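Local coordinates for protein 3-keto-5-aminohexanoate cleavage enzyme (Ralstonia eutropha, PDB 3C6C) that probably cleaves 3-keto-5-aminohexanoate, or a related beta-keto acid, at a divalent metal site in a TIM-type beta/alpha barrel, at residues A65-R70 against L100-G105; L83-V88 against E137-E142; L106-L111 against A130-H135. One frame throughout, in Å; residues are numbered along the deposited sequence. Where two conformers were deposited one is given.

Interaction 1 of 3, residues A65-R70 against L100-G105; sequences AHIHVR and LNLTCG. With NI (nickel (II) ion), chain B.
Strands 65-67 and 100-103 are parallel neighbours in the barrel wall, and their C-terminal ends carry the metal site. Ala-65, His-66 and Ile-67 stand beside Leu-100, Asn-101 and Leu-102. Three backbone bonds join them. Asn-101 N gives to Ala-65 O, Ile-67 N to Asn-101 O at 2.9 Å, and Thr-103 N to Ile-67 O at 3.0 Å. The CA of His-66 also makes a C-H...O contact with Asn-101 O.

His-66 and Asn-101 share one face of the sheet. CG of His-66 is anti to the backbone nitrogen (chi1 177°), which puts the imidazole beside the Asn-101 amide. His-66 ND1 gives a weak hydrogen bond to Asn-101 OD1 at 3.3 Å, and this oxygen lies near the ring plane. The amide plane is turned 77° from the ring. OD1 is also bonded to Ser-145, which helps to fix the amide. The second ring nitrogen, His-66 NE2, binds nickel at 2.3 Å.

This is the usual place for an active site in a TIM barrel, at the C-terminal ends of the parallel strands. His-68 NE2 and Glu-269 are the other protein ligands, with three waters. Thr-103 CB lies over one face of the His-68 ring as a CH-pi contact, 3.7 Å from the centroid. Thr-103 OG1 is hydrogen-bonded to a nickel-bound water at 2.8 Å. Asn-33 bonds His-68 ND1 and so helps to set the ring.

On the other face of the sheet, Ile-67 and Leu-102 lie side by side. Leu-102 CD2 is 3.7 Å from Ile-67 CB. The CD1 methyl of Ile-67 reaches Leu-100 CD2.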
loop_
_atom_site.group_PDB
_atom_site.type_symbol
_atom_site.label_atom_id
_atom_site.label_comp_id
_atom_site.label_asym_id
_atom_site.label_seq_id
_atom_site.Cartn_x
_atom_site.Cartn_y
_atom_site.Cartn_z
ATOM N N ALA A 65 6.606 30.103 10.463
ATOM C CA ALA A 65 6.848 29.890 11.906
ATOM C C ALA A 65 5.540 29.542 12.608
ATOM O O ALA A 65 4.573 30.314 12.542
ATOM C CB ALA A 65 7.482 31.133 12.570
ATOM N N HIS A 66 5.544 28.391 13.258
ATOM C CA HIS A 66 4.429 27.949 14.106
ATOM C C HIS A 66 4.739 28.297 15.557
ATOM O O HIS A 66 5.745 27.889 16.133
ATOM C CB HIS A 66 4.134 26.461 13.915
ATOM C CG HIS A 66 3.052 25.937 14.806
ATOM N ND1 HIS A 66 1.712 26.209 14.608
ATOM C CD2 HIS A 66 3.121 25.211 15.949
ATOM C CE1 HIS A 66 1.001 25.608 15.553
ATOM N NE2 HIS A 66 1.835 24.994 16.377
ATOM N N ILE A 67 3.842 29.099 16.121
ATOM C CA ILE A 67 4.051 29.808 17.381
ATOM C C ILE A 67 3.044 29.435 18.477
ATOM O O ILE A 67 1.822 29.400 18.266
ATOM C CB ILE A 67 3.940 31.342 17.115
ATOM C CG1 ILE A 67 5.085 31.821 16.226
ATOM C CG2 ILE A 67 3.837 32.149 18.425
ATOM C CD1 ILE A 67 4.730 33.137 15.503
ATOM N N HIS A 68 3.626 29.081 19.607
ATOM C CA HIS A 68 2.951 29.003 20.908
ATOM C C HIS A 68 3.596 30.059 21.784
ATOM O O HIS A 68 4.674 30.569 21.497
ATOM C CB HIS A 68 3.199 27.672 21.624
ATOM C CG HIS A 68 2.479 26.496 21.043
ATOM N ND1 HIS A 68 1.544 25.774 21.751
ATOM C CD2 HIS A 68 2.606 25.882 19.847
ATOM C CE1 HIS A 68 1.094 24.790 20.997
ATOM N NE2 HIS A 68 1.720 24.834 19.834
ATOM N N VAL A 69 2.928 30.350 22.881
ATOM C CA VAL A 69 3.503 31.180 23.947
ATOM C C VAL A 69 3.548 30.379 25.234
ATOM O O VAL A 69 2.832 29.385 25.392
ATOM C CB VAL A 69 2.722 32.525 24.165
ATOM C CG1 VAL A 69 2.883 33.397 22.923
ATOM C CG2 VAL A 69 1.257 32.292 24.536
ATOM N N ARG A 70 4.465 30.785 26.108
ATOM C CA ARG A 70 4.685 30.137 27.388
ATOM C C ARG A 70 4.581 31.155 28.515
ATOM O O ARG A 70 4.811 32.360 28.326
ATOM C CB ARG A 70 6.075 29.475 27.410
ATOM C CG ARG A 70 6.202 28.234 26.539
ATOM C CD ARG A 70 7.636 27.660 26.563
ATOM N NE ARG A 70 7.719 26.473 25.716
ATOM C CZ ARG A 70 7.519 25.225 26.129
ATOM N NH1 ARG A 70 7.200 24.973 27.403
ATOM N NH2 ARG A 70 7.608 24.220 25.268
ATOM N N LEU A 100 3.319 33.671 9.459
ATOM C CA LEU A 100 2.978 33.317 10.841
ATOM C C LEU A 100 1.790 32.364 10.922
ATOM O O LEU A 100 0.756 32.561 10.303
ATOM C CB LEU A 100 2.680 34.562 11.677
ATOM C CG LEU A 100 3.741 35.643 11.730
ATOM C CD1 LEU A 100 3.288 36.819 12.581
ATOM C CD2 LEU A 100 5.055 35.042 12.194
ATOM N N ASN A 101 2.010 31.317 11.704
ATOM C CA ASN A 101 1.016 30.264 12.009
ATOM C C ASN A 101 0.886 30.162 13.532
ATOM O O ASN A 101 1.759 29.640 14.237
ATOM C CB ASN A 101 1.445 28.939 11.341
ATOM C CG ASN A 101 0.560 27.734 11.726
ATOM O OD1 ASN A 101 -0.303 27.821 12.589
ATOM N ND2 ASN A 101 0.815 26.583 11.090
ATOM N N LEU A 102 -0.184 30.738 14.050
ATOM C CA LEU A 102 -0.419 30.701 15.490
ATOM C C LEU A 102 -1.223 29.477 15.877
ATOM O O LEU A 102 -2.191 29.103 15.221
ATOM C CB LEU A 102 -1.162 31.951 15.989
ATOM C CG LEU A 102 -0.486 33.309 15.798
ATOM C CD1 LEU A 102 -1.318 34.412 16.512
ATOM C CD2 LEU A 102 1.006 33.306 16.153
ATOM N N THR A 103 -0.791 28.842 16.963
ATOM C CA THR A 103 -1.550 27.727 17.493
ATOM C C THR A 103 -2.950 28.201 17.896
ATOM O O THR A 103 -3.142 29.274 18.478
ATOM C CB THR A 103 -0.871 27.039 18.705
ATOM O OG1 THR A 103 -1.628 25.865 19.045
ATOM C CG2 THR A 103 -0.810 27.995 19.923
ATOM N N CYS A 104 -3.916 27.364 17.562
ATOM C CA CYS A 104 -5.270 27.530 18.065
ATOM C C CYS A 104 -5.817 26.191 18.531
ATOM O O CYS A 104 -7.022 25.944 18.464
ATOM C CB CYS A 104 -6.157 28.163 17.003
ATOM S SG CYS A 104 -7.568 29.049 17.719
ATOM N N GLY A 105 -4.888 25.339 18.960
ATOM C CA GLY A 105 -5.184 24.009 19.523
ATOM C C GLY A 105 -5.635 24.088 20.971
ATOM O O GLY A 105 -6.161 23.147 21.573
HETATM NI NI NI B . 1.520 23.436 17.982
HETATM O O HOH W 1 -0.559 23.655 17.775
HETATM O O HOH W 2 0.976 21.877 19.419
HETATM O O HOH W 3 0.998 21.707 16.407
#

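Interaction 2 of 3, residues L83-V88 against E137-E142; sequences LFKEVV and EDCLPE. With EDO (1,2-ethanediol), chain E.
Lys-85, in the helical segment 83-88, and Cys-139, at the end of a second helix, come closest, with CA atoms 5.7 Å apart. Residues 83-88 are helical throughout, with Val-87 N bonded to Leu-83 O and Val-88 N to Phe-84 O. Residues 137-139 are the last of their helix. Leu-140 then leaves helical geometry with a positive phi of 47°, and the chain runs on through Pro-141 as a loop.

Cys-139 carries the contact. Its SG is anti to its own carbonyl carbon (chi1 -64°), and this directs the sulfur against the first helix. There it rests on the backbone as much as on side chains. Cys-139 SG lies 3.6 Å from Lys-85 N and 3.8 Å from Phe-84 CB. These are van der Waals contacts. The CB of Cys-139 meets the CG2 methyl of Val-88 at 4.1 Å. Phe-84 CB points toward Cys-139, but the ring leads away from it.

Lys-85 lies at the solvent side of the contact. Its chain is bent at chi2 and chi4, and Lys-85 CE passes 3.9 Å from Asp-138 O. The charged ends pair within their own helices, Lys-85 with Asp-89 one turn on and Asp-138 with Lys-134 one turn back. The contact between the helices is thus mainly apolar.

The contact is plain packing between two helices on the outside of the barrel, with Arg-92, further along helix 81-92, bonding Cys-139 O. Beneath the pair, Phe-84 touches Thr-103 and Cys-139 touches Leu-102, both on strand 99-103, while Val-87 packs on strand 64-70 and helix 47-60.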
loop_
_atom_site.group_PDB
_atom_site.type_symbol
_atom_site.label_atom_id
_atom_site.label_comp_id
_atom_site.label_asym_id
_atom_site.label_seq_id
_atom_site.Cartn_x
_atom_site.Cartn_y
_atom_site.Cartn_z
ATOM N N LEU A 83 0.611 37.925 25.234
ATOM C CA LEU A 83 1.902 37.318 24.922
ATOM C C LEU A 83 1.995 37.038 23.430
ATOM O O LEU A 83 3.033 37.284 22.787
ATOM C CB LEU A 83 2.124 36.038 25.723
ATOM C CG LEU A 83 2.168 36.229 27.249
ATOM C CD1 LEU A 83 2.453 34.851 27.875
ATOM C CD2 LEU A 83 3.223 37.302 27.636
ATOM N N PHE A 84 0.900 36.549 22.866
ATOM C CA PHE A 84 0.840 36.272 21.414
ATOM C C PHE A 84 1.107 37.580 20.642
ATOM O O PHE A 84 1.868 37.611 19.686
ATOM C CB PHE A 84 -0.505 35.687 20.959
ATOM C CG PHE A 84 -0.638 34.188 21.137
ATOM C CD1 PHE A 84 0.043 33.297 20.309
ATOM C CD2 PHE A 84 -1.456 33.679 22.120
ATOM C CE1 PHE A 84 -0.098 31.926 20.457
ATOM C CE2 PHE A 84 -1.618 32.294 22.268
ATOM C CZ PHE A 84 -0.916 31.426 21.430
ATOM N N LYS A 85 0.451 38.648 21.089
ATOM C CA LYS A 85 0.571 39.960 20.421
ATOM C C LYS A 85 2.007 40.471 20.455
ATOM O O LYS A 85 2.523 41.021 19.484
ATOM C CB LYS A 85 -0.419 40.981 21.010
ATOM C CG LYS A 85 -0.344 42.372 20.370
ATOM C CD LYS A 85 -0.832 42.362 18.942
ATOM C CE LYS A 85 -1.369 43.739 18.504
ATOM N NZ LYS A 85 -0.385 44.846 18.603
ATOM N N GLU A 86 2.674 40.260 21.574
ATOM C CA GLU A 86 4.066 40.704 21.721
ATOM C C GLU A 86 4.955 39.930 20.742
ATOM O O GLU A 86 5.827 40.498 20.082
ATOM C CB GLU A 86 4.594 40.531 23.155
ATOM C CG GLU A 86 6.024 41.057 23.295
ATOM C CD GLU A 86 6.627 40.904 24.660
ATOM O OE1 GLU A 86 5.869 40.697 25.635
ATOM O OE2 GLU A 86 7.879 40.968 24.738
ATOM N N VAL A 87 4.699 38.629 20.625
ATOM C CA VAL A 87 5.526 37.806 19.723
ATOM C C VAL A 87 5.367 38.306 18.287
ATOM O O VAL A 87 6.345 38.542 17.589
ATOM C CB VAL A 87 5.221 36.281 19.777
ATOM C CG1 VAL A 87 5.935 35.547 18.593
ATOM C CG2 VAL A 87 5.664 35.682 21.150
ATOM N N VAL A 88 4.131 38.504 17.869
ATOM C CA VAL A 88 3.830 38.866 16.475
ATOM C C VAL A 88 4.360 40.267 16.166
ATOM O O VAL A 88 4.900 40.531 15.086
ATOM C CB VAL A 88 2.316 38.746 16.174
ATOM C CG1 VAL A 88 1.946 39.472 14.898
ATOM C CG2 VAL A 88 1.911 37.256 16.104
ATOM N N GLU A 137 -7.915 37.249 16.702
ATOM C CA GLU A 137 -8.580 38.528 16.421
ATOM C C GLU A 137 -7.564 39.646 16.582
ATOM O O GLU A 137 -7.520 40.579 15.799
ATOM C CB GLU A 137 -9.760 38.732 17.352
ATOM C CG GLU A 137 -10.890 37.747 17.132
ATOM C CD GLU A 137 -12.016 37.862 18.160
ATOM O OE1 GLU A 137 -11.825 38.487 19.210
ATOM O OE2 GLU A 137 -13.087 37.292 17.909
ATOM N N ASP A 138 -6.717 39.511 17.591
ATOM C CA ASP A 138 -5.771 40.582 17.954
ATOM C C ASP A 138 -4.570 40.584 17.008
ATOM O O ASP A 138 -4.031 41.640 16.664
ATOM C CB ASP A 138 -5.204 40.404 19.375
ATOM C CG ASP A 138 -6.226 40.610 20.499
ATOM O OD1 ASP A 138 -7.364 41.129 20.282
ATOM O OD2 ASP A 138 -5.854 40.240 21.643
ATOM N N CYS A 139 -4.129 39.386 16.619
ATOM C CA CYS A 139 -2.849 39.230 15.921
ATOM C C CYS A 139 -2.967 39.088 14.410
ATOM O O CYS A 139 -2.039 39.419 13.683
ATOM C CB CYS A 139 -2.084 38.020 16.459
ATOM S SG CYS A 139 -1.567 38.137 18.187
ATOM N N LEU A 140 -4.103 38.559 13.963
ATOM C CA LEU A 140 -4.380 38.363 12.538
ATOM C C LEU A 140 -3.214 37.717 11.764
ATOM O O LEU A 140 -2.727 38.265 10.780
ATOM C CB LEU A 140 -4.789 39.688 11.890
ATOM C CG LEU A 140 -6.135 40.252 12.383
ATOM C CD1 LEU A 140 -6.411 41.602 11.743
ATOM C CD2 LEU A 140 -7.281 39.246 12.111
ATOM N N PRO A 141 -2.768 36.516 12.193
ATOM C CA PRO A 141 -1.760 35.784 11.445
ATOM C C PRO A 141 -2.331 35.286 10.129
ATOM O O PRO A 141 -3.545 35.258 9.944
ATOM C CB PRO A 141 -1.473 34.581 12.343
ATOM C CG PRO A 141 -2.753 34.345 13.032
ATOM C CD PRO A 141 -3.318 35.709 13.305
ATOM N N GLU A 142 -1.470 34.875 9.212
ATOM C CA GLU A 142 -1.963 34.361 7.914
ATOM C C GLU A 142 -2.578 32.985 8.097
ATOM O O GLU A 142 -3.513 32.598 7.411
ATOM C CB GLU A 142 -0.865 34.325 6.837
ATOM C CG GLU A 142 -0.619 35.728 6.293
ATOM C CD GLU A 142 0.671 35.854 5.535
ATOM O OE1 GLU A 142 1.755 35.842 6.166
ATOM O OE2 GLU A 142 0.580 36.030 4.297
HETATM C C1 EDO E . -4.281 37.400 7.533
HETATM O O1 EDO E . -3.485 38.578 7.397
HETATM C C2 EDO E . -5.424 37.623 8.511
HETATM O O2 EDO E . -6.263 38.686 8.049
#

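Interaction 3 of 3, residues L106-L111 against A130-H135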
loop_
_atom_site.group_PDB
_atom_site.type_symbol
_atom_site.label_atom_id
_atom_site.label_comp_id
_atom_site.label_asym_id
_atom_site.label_seq_id
_atom_site.Cartn_x
_atom_site.Cartn_y
_atom_site.Cartn_z
ATOM N N LEU A 106 -5.424 25.273 21.495
ATOM C CA LEU A 106 -5.760 25.646 22.898
ATOM C C LEU A 106 -7.246 25.565 23.246
ATOM O O LEU A 106 -8.111 25.681 22.388
ATOM C CB LEU A 106 -5.249 27.068 23.177
ATOM C CG LEU A 106 -5.710 28.189 22.203
ATOM C CD1 LEU A 106 -6.949 28.951 22.697
ATOM C CD2 LEU A 106 -4.539 29.148 21.918
ATOM N N GLY A 107 -7.503 25.307 24.522
ATOM C CA GLY A 107 -8.864 25.329 25.092
ATOM C C GLY A 107 -9.754 24.133 24.793
ATOM O O GLY A 107 -10.982 24.256 24.723
ATOM N N ALA A 108 -9.123 22.987 24.580
ATOM C CA ALA A 108 -9.814 21.745 24.228
ATOM C C ALA A 108 -9.371 20.641 25.174
ATOM O O ALA A 108 -9.472 19.459 24.887
ATOM C CB ALA A 108 -9.537 21.341 22.762
ATOM N N PHE A 109 -8.832 21.075 26.298
ATOM C CA PHE A 109 -8.166 20.175 27.261
ATOM C C PHE A 109 -9.113 19.669 28.354
ATOM O O PHE A 109 -9.519 20.398 29.239
ATOM C CB PHE A 109 -6.941 20.887 27.849
ATOM C CG PHE A 109 -6.188 20.094 28.888
ATOM C CD1 PHE A 109 -5.373 19.028 28.514
ATOM C CD2 PHE A 109 -6.262 20.437 30.228
ATOM C CE1 PHE A 109 -4.675 18.301 29.461
ATOM C CE2 PHE A 109 -5.555 19.719 31.188
ATOM C CZ PHE A 109 -4.765 18.650 30.805
ATOM N N LEU A 110 -9.475 18.393 28.225
ATOM C CA LEU A 110 -10.462 17.735 29.101
ATOM C C LEU A 110 -9.840 16.640 29.939
ATOM O O LEU A 110 -9.154 15.744 29.441
ATOM C CB LEU A 110 -11.626 17.143 28.275
ATOM C CG LEU A 110 -12.693 16.370 29.051
ATOM C CD1 LEU A 110 -13.485 17.323 29.972
ATOM C CD2 LEU A 110 -13.648 15.657 28.102
ATOM N N LEU A 111 -10.115 16.739 31.230
ATOM C CA LEU A 111 -9.683 15.740 32.223
ATOM C C LEU A 111 -10.909 15.195 32.945
ATOM O O LEU A 111 -11.359 15.763 33.940
ATOM C CB LEU A 111 -8.707 16.338 33.248
ATOM C CG LEU A 111 -7.308 16.713 32.771
ATOM C CD1 LEU A 111 -6.605 17.572 33.831
ATOM C CD2 LEU A 111 -6.472 15.478 32.406
ATOM N N ALA A 130 -15.396 31.875 21.306
ATOM C CA ALA A 130 -15.110 33.314 21.307
ATOM C C ALA A 130 -13.807 33.572 22.063
ATOM O O ALA A 130 -12.997 34.445 21.701
ATOM C CB ALA A 130 -16.240 34.101 21.938
ATOM N N GLU A 131 -13.597 32.800 23.117
ATOM C CA GLU A 131 -12.367 32.976 23.890
ATOM C C GLU A 131 -11.194 32.326 23.159
ATOM O O GLU A 131 -10.085 32.850 23.128
ATOM C CB GLU A 131 -12.477 32.414 25.299
ATOM C CG GLU A 131 -11.455 33.091 26.198
ATOM C CD GLU A 131 -11.370 32.495 27.580
ATOM O OE1 GLU A 131 -12.336 31.830 28.036
ATOM O OE2 GLU A 131 -10.316 32.703 28.204
ATOM N N ARG A 132 -11.468 31.196 22.540
ATOM C CA ARG A 132 -10.403 30.455 21.838
ATOM C C ARG A 132 -9.763 31.301 20.745
ATOM O O ARG A 132 -8.576 31.155 20.437
ATOM C CB ARG A 132 -10.931 29.167 21.217
ATOM C CG ARG A 132 -11.158 28.058 22.200
ATOM C CD ARG A 132 -11.475 26.817 21.428
ATOM N NE ARG A 132 -12.129 25.771 22.203
ATOM C CZ ARG A 132 -12.240 24.524 21.757
ATOM N NH1 ARG A 132 -11.730 24.236 20.557
ATOM N NH2 ARG A 132 -12.844 23.584 22.487
ATOM N N VAL A 133 -10.541 32.201 20.166
ATOM C CA VAL A 133 -10.079 32.888 18.949
ATOM C C VAL A 133 -9.620 34.314 19.247
ATOM O O VAL A 133 -9.239 35.072 18.346
ATOM C CB VAL A 133 -11.138 32.872 17.797
ATOM C CG1 VAL A 133 -11.526 31.406 17.380
ATOM C CG2 VAL A 133 -12.355 33.716 18.153
ATOM N N LYS A 134 -9.651 34.675 20.526
ATOM C CA LYS A 134 -9.324 36.066 20.929
ATOM C C LYS A 134 -7.938 36.520 20.400
ATOM O O LYS A 134 -7.776 37.590 19.824
ATOM C CB LYS A 134 -9.427 36.219 22.459
ATOM C CG LYS A 134 -8.924 37.519 22.994
ATOM C CD LYS A 134 -9.580 38.709 22.298
ATOM C CE LYS A 134 -9.206 40.054 22.984
ATOM N NZ LYS A 134 -7.890 40.021 23.725
ATOM N N HIS A 135 -6.945 35.664 20.573
ATOM C CA HIS A 135 -5.579 35.992 20.128
ATOM C C HIS A 135 -5.488 36.143 18.619
ATOM O O HIS A 135 -4.701 36.930 18.099
ATOM C CB HIS A 135 -4.543 35.000 20.667
ATOM C CG HIS A 135 -4.668 33.620 20.115
ATOM N ND1 HIS A 135 -5.789 32.834 20.299
ATOM C CD2 HIS A 135 -3.798 32.873 19.389
ATOM C CE1 HIS A 135 -5.600 31.669 19.708
ATOM N NE2 HIS A 135 -4.401 31.666 19.152
#
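Van der Waals contacts start with Leu-106, which sends its two methyl groups to different residues of segment 130-135. Leu-106 CD1 lies 3.6 Å from Arg-132 O, at the end of the short helix 129-132. Leu-106 CD2 approaches the His-135 ring obliquely, 3.5 Å from His-135 CE1. Leu-106 CG sits between its backbone nitrogen and carbonyl carbon (chi1 54°), and from there the branches spread toward both partners.

Polar groups meet where Arg-132 extends beside Gly-107. The O of Gly-107 lies over one face of the guanidinium, 3.0 Å from Arg-132 NH2. The angle is too poor for a hydrogen bond, though the charge probably still attracts the carbonyl. NE and NH1 of Arg-132 are hydrogen-bonded to Val-127 O and Asn-164 OD1. These two bonds help to fix how the flat group is turned. Ala-108 adds its CA over the same face, 3.9 Å from Arg-132 NH2.

Gly-107 has a positive phi of 77°, which favours glycine. It leads into strand 108-113 of a small antiparallel sheet beside the barrel. Ala-108 and Phe-109 both face Asp-125 there, a classic beta bulge. The contact therefore joins the lead-in to strand 108-113 to the end of helix 129-132 and the start of helix 134-139.

One hydrogen bond holds the His-135 ring: NE2 to Thr-103 O, at the end of a barrel strand. The ring also meets that of Phe-84.

From the N terminus, strand 64-70 comes first, then helix 81-92 and strand 99-103. Interaction 1 closes this beta-alpha-beta unit by pairing its two strands. Interaction 2 starts inside that loop and ends beyond it, on helix 134-139, so interactions 1 and 2 cross. Interaction 3 follows interaction 1 in series and is nested inside the loop closed by interaction 2. It brings the chain back from the small antiparallel sheet to the helices. Strand 99-103 lies beneath the helices of interaction 2. Together the contacts tie two barrel strands, helices 81-92, 129-132 and 134-139, and the added sheet.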